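Local structure of fiber protein (3F0Y) at residues 45-50 against 115-120; 159-164 against 169-174. The protein forms the trimeric knob at the tip of the adenovirus fiber, the part that probably attaches the virus to its receptor on the host cell. All coordinates share one frame; numbering follows the deposited sequence.

Contact 1: residues 45-50 against 115-120; sequences LVKTGA and AKSFMP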
# COMPACT_ATOMS: atom_id res chain seq x y z
N LEU A 45 -2.72 -13.67 -0.74
CA LEU A 45 -2.26 -13.37 0.61
C LEU A 45 -0.79 -13.73 0.70
O LEU A 45 -0.42 -14.89 0.52
CB LEU A 45 -3.06 -14.18 1.64
CG LEU A 45 -4.58 -14.06 1.58
CD1 LEU A 45 -5.22 -15.05 2.54
CD2 LEU A 45 -5.02 -12.63 1.90
N VAL A 46 0.05 -12.74 0.97
CA VAL A 46 1.49 -12.96 1.09
C VAL A 46 1.96 -12.66 2.51
O VAL A 46 1.65 -11.60 3.06
CB VAL A 46 2.28 -12.10 0.10
CG1 VAL A 46 3.78 -12.38 0.24
CG2 VAL A 46 1.82 -12.38 -1.32
N LYS A 47 2.71 -13.60 3.09
CA LYS A 47 3.29 -13.41 4.41
C LYS A 47 4.45 -12.43 4.34
O LYS A 47 5.43 -12.67 3.64
CB LYS A 47 3.78 -14.74 4.98
CG LYS A 47 2.66 -15.61 5.51
CD LYS A 47 3.15 -17.00 5.85
CE LYS A 47 2.11 -17.74 6.65
NZ LYS A 47 2.46 -19.17 6.85
N THR A 48 4.32 -11.31 5.05
CA THR A 48 5.33 -10.26 5.06
C THR A 48 5.64 -9.85 6.50
O THR A 48 5.04 -8.91 7.03
CB THR A 48 4.85 -9.03 4.25
OG1 THR A 48 3.61 -8.56 4.77
CG2 THR A 48 4.66 -9.41 2.78
N GLY A 49 6.57 -10.57 7.12
CA GLY A 49 6.90 -10.36 8.52
C GLY A 49 5.71 -10.66 9.42
O GLY A 49 5.07 -11.70 9.27
N ALA A 50 5.39 -9.73 10.31
CA ALA A 50 4.24 -9.88 11.21
C ALA A 50 2.90 -9.63 10.50
O ALA A 50 1.84 -9.86 11.08
CB ALA A 50 4.37 -8.93 12.39
N ALA A 115 -1.26 -22.72 7.16
CA ALA A 115 -2.42 -21.98 6.66
C ALA A 115 -2.94 -20.99 7.69
O ALA A 115 -3.37 -19.89 7.34
CB ALA A 115 -3.52 -22.95 6.26
N LYS A 116 -2.89 -21.38 8.96
CA LYS A 116 -3.40 -20.56 10.05
C LYS A 116 -2.69 -19.21 10.17
O LYS A 116 -3.30 -18.22 10.57
CB LYS A 116 -3.30 -21.32 11.38
CG LYS A 116 -4.22 -20.79 12.46
CD LYS A 116 -4.33 -21.75 13.63
CE LYS A 116 -3.25 -21.52 14.66
NZ LYS A 116 -3.51 -20.30 15.47
N SER A 117 -1.41 -19.17 9.82
CA SER A 117 -0.63 -17.93 9.90
C SER A 117 -0.85 -16.96 8.73
O SER A 117 -0.21 -15.92 8.67
CB SER A 117 0.86 -18.24 10.06
OG SER A 117 1.29 -19.18 9.10
N PHE A 118 -1.75 -17.31 7.81
CA PHE A 118 -2.24 -16.36 6.81
C PHE A 118 -3.47 -15.61 7.33
O PHE A 118 -3.90 -14.63 6.73
CB PHE A 118 -2.61 -17.06 5.51
CG PHE A 118 -1.43 -17.51 4.70
CD1 PHE A 118 -0.92 -18.80 4.83
CD2 PHE A 118 -0.82 -16.64 3.81
CE1 PHE A 118 0.17 -19.21 4.08
CE2 PHE A 118 0.27 -17.05 3.05
CZ PHE A 118 0.77 -18.33 3.19
N MET A 119 -4.04 -16.08 8.44
CA MET A 119 -5.31 -15.57 8.94
C MET A 119 -5.16 -14.24 9.67
O MET A 119 -4.10 -13.95 10.22
CB MET A 119 -5.95 -16.58 9.90
CG MET A 119 -6.29 -17.91 9.27
SD MET A 119 -7.55 -17.75 8.00
CE MET A 119 -6.56 -17.63 6.52
N PRO A 120 -6.24 -13.44 9.70
CA PRO A 120 -6.23 -12.22 10.51
C PRO A 120 -6.21 -12.56 12.00
O PRO A 120 -7.01 -13.38 12.46
CB PRO A 120 -7.55 -11.53 10.13
CG PRO A 120 -8.42 -12.62 9.65
CD PRO A 120 -7.52 -13.61 8.98

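Contact 2: residues 159-164 against 169-174; sequences MLNQRA and TSYCIR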
# COMPACT_ATOMS: atom_id res chain seq x y z
N MET A 159 -13.72 -5.91 6.71
CA MET A 159 -13.88 -6.20 8.12
C MET A 159 -13.25 -7.56 8.40
O MET A 159 -13.59 -8.55 7.77
CB MET A 159 -15.36 -6.22 8.54
CG MET A 159 -15.54 -6.25 10.05
SD MET A 159 -17.26 -6.17 10.59
CE MET A 159 -17.85 -7.78 10.09
N LEU A 160 -12.31 -7.57 9.34
CA LEU A 160 -11.64 -8.80 9.74
C LEU A 160 -12.30 -9.35 11.00
O LEU A 160 -12.52 -8.62 11.96
CB LEU A 160 -10.16 -8.52 10.01
CG LEU A 160 -9.40 -7.89 8.84
CD1 LEU A 160 -7.97 -7.60 9.23
CD2 LEU A 160 -9.45 -8.79 7.61
N ASN A 161 -12.61 -10.65 10.97
CA ASN A 161 -13.21 -11.34 12.11
C ASN A 161 -14.49 -10.64 12.60
O ASN A 161 -15.48 -10.61 11.86
CB ASN A 161 -12.16 -11.52 13.22
CG ASN A 161 -11.00 -12.39 12.78
OD1 ASN A 161 -11.13 -13.20 11.86
ND2 ASN A 161 -9.86 -12.24 13.45
N GLN A 162 -14.48 -10.09 13.82
CA GLN A 162 -15.62 -9.37 14.40
C GLN A 162 -16.81 -10.26 14.76
O GLN A 162 -17.21 -10.33 15.92
CB GLN A 162 -16.07 -8.20 13.50
CG GLN A 162 -17.26 -7.41 14.04
CD GLN A 162 -17.09 -6.99 15.49
OE1 GLN A 162 -16.08 -6.41 15.86
NE2 GLN A 162 -18.09 -7.29 16.32
N ARG A 163 -17.39 -10.92 13.76
CA ARG A 163 -18.56 -11.76 14.00
C ARG A 163 -18.51 -13.04 13.17
O ARG A 163 -18.24 -13.02 11.97
CB ARG A 163 -19.85 -10.94 13.77
CG ARG A 163 -20.71 -11.30 12.57
CD ARG A 163 -21.85 -10.30 12.39
NE ARG A 163 -21.63 -9.42 11.25
CZ ARG A 163 -21.95 -9.71 9.99
NH1 ARG A 163 -22.52 -10.87 9.68
NH2 ARG A 163 -21.70 -8.83 9.03
N ALA A 164 -18.73 -14.17 13.84
CA ALA A 164 -18.76 -15.48 13.18
C ALA A 164 -20.21 -15.84 12.86
O ALA A 164 -21.13 -15.36 13.52
CB ALA A 164 -18.14 -16.53 14.07
N THR A 169 -16.43 -21.38 12.27
CA THR A 169 -15.84 -20.21 11.61
C THR A 169 -14.92 -19.49 12.59
O THR A 169 -15.37 -18.70 13.42
CB THR A 169 -16.93 -19.25 11.10
OG1 THR A 169 -17.76 -19.92 10.14
CG2 THR A 169 -16.29 -18.04 10.43
N SER A 170 -13.62 -19.76 12.47
CA SER A 170 -12.62 -19.21 13.39
C SER A 170 -12.02 -17.89 12.89
O SER A 170 -11.52 -17.11 13.70
CB SER A 170 -11.49 -20.22 13.61
OG SER A 170 -12.00 -21.43 14.15
N TYR A 171 -12.04 -17.67 11.58
CA TYR A 171 -11.51 -16.44 10.99
C TYR A 171 -12.41 -15.95 9.86
O TYR A 171 -13.01 -16.75 9.14
CB TYR A 171 -10.09 -16.65 10.46
CG TYR A 171 -9.17 -17.27 11.48
CD1 TYR A 171 -8.94 -18.64 11.49
CD2 TYR A 171 -8.55 -16.49 12.45
CE1 TYR A 171 -8.10 -19.22 12.43
CE2 TYR A 171 -7.71 -17.06 13.40
CZ TYR A 171 -7.49 -18.42 13.38
OH TYR A 171 -6.66 -18.98 14.32
N CYS A 172 -12.50 -14.63 9.71
CA CYS A 172 -13.34 -14.01 8.68
C CYS A 172 -12.63 -12.86 7.99
O CYS A 172 -11.94 -12.06 8.63
CB CYS A 172 -14.64 -13.49 9.28
SG CYS A 172 -15.48 -14.63 10.37
N ILE A 173 -12.80 -12.79 6.67
CA ILE A 173 -12.44 -11.62 5.89
C ILE A 173 -13.65 -11.27 5.03
O ILE A 173 -14.05 -12.05 4.17
CB ILE A 173 -11.22 -11.88 4.98
CG1 ILE A 173 -10.01 -12.35 5.80
CG2 ILE A 173 -10.86 -10.63 4.19
CD1 ILE A 173 -8.81 -12.73 4.95
N ARG A 174 -14.24 -10.11 5.29
CA ARG A 174 -15.38 -9.63 4.52
C ARG A 174 -14.96 -8.37 3.76
O ARG A 174 -14.65 -7.36 4.38
CB ARG A 174 -16.55 -9.31 5.44
CG ARG A 174 -17.13 -10.52 6.16
CD ARG A 174 -18.40 -10.13 6.89
NE ARG A 174 -19.09 -11.26 7.51
CZ ARG A 174 -18.93 -11.67 8.77
NH1 ARG A 174 -18.07 -11.06 9.58
NH2 ARG A 174 -19.63 -12.70 9.21
O HOH W 1 -15.28 -10.18 9.02

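Contact 1: residues 45-50 against 115-120
Lys47 lies across the ring of Phe118 at about a right angle and carries its ammonium group past the rim to Ser117. Lys47 CE sits over one face, 3.6 Å from the centroid of the Phe118 ring and 15° off the ring normal, a CH-pi contact. Nearer the backbone, CG of Lys47 comes within 3.7 Å of CE2 of Phe118. The rest of the lysine is nearly straight (chi2 to chi4 all near 170°), and this stretches it over the ring until NZ hydrogen-bonds OG of Ser117; the modelled 2.5 Å from Lys47 NZ to Ser117 OG is very short, and its exact length deserves caution. Leu45, two residues back along the strand, meets the same aromatic with two atoms: its carbonyl O lies obliquely 3.4 Å from CE2 of Phe118, and its CB packs 4.0 Å from CD2 of Phe118.

A second shell fixes the polar end. The O of Asn114 hydrogen-bonds both NZ of Lys47 and OG of Ser117, and OD2 of Asp208 also bonds that hydroxyl, so the lysine charge probably feels a nearby carboxylate. The ring is presented by a 3-10 turn at 116-118, braced by Phe118 N to Ala115 O at 3.1 Å, and Leu17 and His101 pack on it as well. Beyond the contact, Val46 and Thr48 touch Thr48 of the third subunit. Here an irregular connection, running between strands 106-107 and 137-145, is laid on the end of strand 39-48, in one sheet of the antiparallel beta sandwich of the adenovirus knob.

Contact 2: residues 159-164 against 169-174
The beta hairpin of strands 151-160 and 171-180 opens here into its connecting loop. Met159 and Arg174 form the last hydrogen-bonded pair, with Met159 N to Arg174 O at 2.9 Å and Arg174 N to Met159 O at 3.0 Å. Leu160 and Ile173, the following non-hydrogen-bonded pair, lie side by side and rest on Tyr203 of the other sheet.

At Asn161 the ladder changes character. Its N still reaches the O of Cys172, but the backbone turns here (phi 54°, psi -114°) and the Asn161 carbonyl no longer faces Cys172 N. The side chain takes over: Asn161 OD1 accepts Cys172 N at 2.9 Å, in the amide carbonyl plane. At the other end of this amide, ND2 hydrogen-bonds Tyr125 O. A water bridges the carbonyls of Met159 and Asn161.

On the Met159 face, Arg174 runs out straight as far as NE and reaches back beneath the loop. NH1 and NH2 fork onto Arg163 O, each 3.1 Å from it, with that oxygen in the guanidinium plane. The guanidinium of Arg163 stacks flat on that of Arg174, centres 3.8 Å apart and planes at 18°. A salt bridge from Arg174 NE to Glu79 probably eases this pairing of like charges. Here one side-chain amide stands in for a backbone acceptor where the hairpin opens into the HI loop of the knob, a loop that, as in related species B knobs, probably takes part in engaging CD46.

Both contacts are largely buried, but they serve different sheets. Contact 1 lays a loop on strand 39-48 of one, close to the subunit interface; contact 2 ties two neighbouring strands of the other, is touched by no other subunit, and runs out to exposed residues at Arg163 and Ala164. Contact 1 depends on a lysine crossing an aromatic face, whereas contact 2 depends on backbone pairing extended by an amide and a forked arginine. Residues 115-120 join them: Pro120 O probably hydrogen-bonds Asn161 ND2 at 3.2 Å, while CG of Met119 packs 3.5 Å from CD1 of Tyr171, whose hydroxyl bonds Glu206.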